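Local coordinates for peptidoglycan synthetase penicillin-binding protein 3 (Bifidobacterium adolescentis, PDB 4YE5) that probably binds penicillin and probably cross-links peptidoglycan strands during cell-wall synthesis, at residues A[352-356]-A[357-361]. Numbering follows the deposited sequence.
Sequences DKMTN and EQRYN
Thr355 and Gln358 lock together in a capping box at the start of helix 356-365, in the penicillin-binding transpeptidase domain, where the loop from helix 344-350 ends. Thr355 is the N-cap: its OG1 accepts the N-H of Gln358, N to OG1 3.2 Å. A chi1 of 69° tucks OG1 back over its own main chain, facing the helix's first turn. Gln358 answers with its side chain: chi1 of -69° sets CG beside its own backbone N, and the extended chain beyond carries OE1 to the N-H of Thr355, N to OE1 2.9 Å, the donor tilted 30° from the amide carbonyl plane. The ordinary helical ladder begins at once, with Arg359 N on Thr355 O and Tyr360 N on Asn356 O.

The tight side is formed by Met354, a selenomethionine here, and Arg359, both buried. Arg359 runs extended from CG to NE back along the loop, and NE donates to Met354 O at 2.8 Å from well above that carbonyl plane; NH2 adds a weak bond to the same oxygen. Beyond the two segments, NH1 reaches Arg395 O and Asn396 OD1 on helix 394-397, which helps fix the rotation of the guanidinium. Met354 crosses the aliphatic part of this arginine, its CG 3.8 Å from Arg359 CG, while its CE lies over the backbone carbonyl of Gln358; Met354 also rests on Leu302. Asn356 ties the first turn to helix 394-397 as well, accepting from Arg395 NE through OD1.

The solvent side is much looser. Asp352 and Lys353 point away from the helix, and Glu357 stretches outward. A water bridges the cap and its carboxylate loosely: that molecule lies 2.8 Å from Thr355 OG1 and donates a weak, 3.4 Å bond to Glu357 OE1.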
ATOM      1  N   ASP A 352      12.635  16.773  32.986  1.00 33.56           N
ATOM      2  CA  ASP A 352      12.550  16.526  34.431  1.00 39.05           C
ATOM      3  C   ASP A 352      11.130  16.621  34.987  1.00 43.60           C
ATOM      4  O   ASP A 352      10.697  15.747  35.747  1.00 43.96           O
ATOM      5  CB  ASP A 352      13.473  17.492  35.193  1.00 41.11           C
ATOM      6  CG  ASP A 352      13.426  17.291  36.705  1.00 55.00           C
ATOM      7  OD1 ASP A 352      13.382  16.127  37.166  1.00 60.26           O
ATOM      8  OD2 ASP A 352      13.446  18.305  37.437  1.00 58.72           O
ATOM      9  N   LYS A 353      10.411  17.675  34.599  1.00 38.11           N
ATOM     10  CA  LYS A 353       9.095  17.957  35.175  1.00 37.77           C
ATOM     11  C   LYS A 353       7.947  17.327  34.378  1.00 38.84           C
ATOM     12  O   LYS A 353       6.789  17.381  34.791  1.00 39.59           O
ATOM     13  CB  LYS A 353       8.870  19.469  35.306  1.00 42.21           C
ATOM     14  CG  LYS A 353       9.857  20.192  36.219  1.00 46.18           C
ATOM     15  CD  LYS A 353       9.713  19.724  37.647  1.00 53.47           C
ATOM     16  CE  LYS A 353      10.581  20.542  38.589  1.00 61.42           C
ATOM     17  NZ  LYS A 353      10.430  20.065  39.985  1.00 65.61           N
HETATM   18  N   MSE A 354       8.263  16.746  33.229  1.00 34.52           N
HETATM   19  CA  MSE A 354       7.248  16.081  32.420  1.00 29.59           C
HETATM   20  C   MSE A 354       6.834  14.757  33.065  1.00 34.29           C
HETATM   21  O   MSE A 354       7.654  13.849  33.191  1.00 32.49           O
HETATM   22  CB  MSE A 354       7.802  15.809  31.022  1.00 27.58           C
HETATM   23  CG  MSE A 354       6.736  15.578  29.969  1.00 33.65           C
HETATM   24 SE   MSE A 354       7.544  15.456  28.193  0.54 29.61          SE
HETATM   25  CE  MSE A 354       5.903  15.598  27.159  1.00 23.39           C
ATOM     26  N   THR A 355       5.566  14.642  33.456  1.00 35.24           N
ATOM     27  CA  THR A 355       5.088  13.435  34.125  1.00 35.58           C
ATOM     28  C   THR A 355       4.984  12.289  33.144  1.00 34.65           C
ATOM     29  O   THR A 355       4.885  12.519  31.940  1.00 32.73           O
ATOM     30  CB  THR A 355       3.691  13.626  34.769  1.00 40.74           C
ATOM     31  OG1 THR A 355       2.698  13.758  33.742  1.00 41.48           O
ATOM     32  CG2 THR A 355       3.656  14.855  35.712  1.00 39.95           C
ATOM     33  N   ASN A 356       5.014  11.062  33.668  1.00 36.16           N
ATOM     34  CA  ASN A 356       4.782   9.850  32.877  1.00 33.83           C
ATOM     35  C   ASN A 356       3.560   9.983  31.965  1.00 35.19           C
ATOM     36  O   ASN A 356       3.609   9.635  30.785  1.00 34.38           O
ATOM     37  CB  ASN A 356       4.563   8.642  33.804  1.00 41.13           C
ATOM     38  CG  ASN A 356       5.865   8.035  34.316  1.00 48.21           C
ATOM     39  OD1 ASN A 356       6.946   8.569  34.090  1.00 47.06           O
ATOM     40  ND2 ASN A 356       5.755   6.903  35.009  1.00 52.69           N
ATOM     41  N   GLU A 357       2.464  10.494  32.514  1.00 36.79           N
ATOM     42  CA  GLU A 357       1.234  10.615  31.745  1.00 39.64           C
ATOM     43  C   GLU A 357       1.402  11.573  30.569  1.00 28.59           C
ATOM     44  O   GLU A 357       0.932  11.298  29.469  1.00 29.53           O
ATOM     45  CB  GLU A 357       0.067  11.064  32.632  1.00 50.24           C
ATOM     46  CG  GLU A 357      -1.258  11.141  31.880  1.00 62.83           C
ATOM     47  CD  GLU A 357      -2.389  11.713  32.713  1.00 76.59           C
ATOM     48  OE1 GLU A 357      -2.137  12.089  33.879  1.00 81.95           O
ATOM     49  OE2 GLU A 357      -3.529  11.788  32.199  1.00 79.12           O
ATOM     50  N   GLN A 358       2.075  12.695  30.807  1.00 34.32           N
ATOM     51  CA  GLN A 358       2.344  13.659  29.747  1.00 32.16           C
ATOM     52  C   GLN A 358       3.249  13.062  28.677  1.00 34.81           C
ATOM     53  O   GLN A 358       3.004  13.237  27.482  1.00 28.72           O
ATOM     54  CB  GLN A 358       2.980  14.922  30.325  1.00 31.18           C
ATOM     55  CG  GLN A 358       2.027  15.717  31.170  1.00 31.75           C
ATOM     56  CD  GLN A 358       2.733  16.788  31.954  1.00 34.68           C
ATOM     57  OE1 GLN A 358       3.913  16.660  32.276  1.00 35.44           O
ATOM     58  NE2 GLN A 358       2.015  17.858  32.269  1.00 37.15           N
ATOM     59  N   ARG A 359       4.290  12.348  29.105  1.00 31.61           N
ATOM     60  CA  ARG A 359       5.175  11.677  28.147  1.00 31.72           C
ATOM     61  C   ARG A 359       4.382  10.738  27.246  1.00 30.60           C
ATOM     62  O   ARG A 359       4.468  10.836  26.025  1.00 25.73           O
ATOM     63  CB  ARG A 359       6.319  10.932  28.860  1.00 25.02           C
ATOM     64  CG  ARG A 359       7.222  11.858  29.663  1.00 27.91           C
ATOM     65  CD  ARG A 359       8.196  11.111  30.599  1.00 31.48           C
ATOM     66  NE  ARG A 359       8.882  12.062  31.481  1.00 34.89           N
ATOM     67  CZ  ARG A 359      10.139  11.937  31.902  1.00 33.88           C
ATOM     68  NH1 ARG A 359      10.862  10.888  31.534  1.00 28.84           N
ATOM     69  NH2 ARG A 359      10.676  12.868  32.686  1.00 34.16           N
ATOM     70  N   TYR A 360       3.604   9.838  27.847  1.00 31.89           N
ATOM     71  CA  TYR A 360       2.807   8.886  27.075  1.00 25.75           C
ATOM     72  C   TYR A 360       1.865   9.636  26.120  1.00 30.81           C
ATOM     73  O   TYR A 360       1.752   9.292  24.943  1.00 25.12           O
ATOM     74  CB  TYR A 360       1.973   7.992  28.007  1.00 26.29           C
ATOM     75  CG  TYR A 360       1.091   7.021  27.243  1.00 30.54           C
ATOM     76  CD1 TYR A 360       1.551   5.750  26.902  1.00 31.61           C
ATOM     77  CD2 TYR A 360      -0.193   7.387  26.837  1.00 32.17           C
ATOM     78  CE1 TYR A 360       0.756   4.865  26.186  1.00 34.20           C
ATOM     79  CE2 TYR A 360      -0.994   6.507  26.122  1.00 33.38           C
ATOM     80  CZ  TYR A 360      -0.517   5.249  25.805  1.00 33.97           C
ATOM     81  OH  TYR A 360      -1.314   4.385  25.087  1.00 32.50           O
ATOM     82  N   ASN A 361       1.181  10.651  26.654  1.00 25.97           N
ATOM     83  CA  ASN A 361       0.174  11.388  25.904  1.00 30.96           C
ATOM     84  C   ASN A 361       0.728  12.001  24.637  1.00 25.87           C
ATOM     85  O   ASN A 361       0.135  11.869  23.584  1.00 23.48           O
ATOM     86  CB  ASN A 361      -0.458  12.490  26.757  1.00 43.87           C
ATOM     87  CG  ASN A 361      -1.445  13.333  25.969  1.00 56.96           C
ATOM     88  OD1 ASN A 361      -2.595  12.939  25.771  1.00 61.83           O
ATOM     89  ND2 ASN A 361      -0.996  14.499  25.509  1.00 60.56           N
TER
HETATM   90  O   HOH W   1       0.104  14.615  34.434  1.00 42.65           O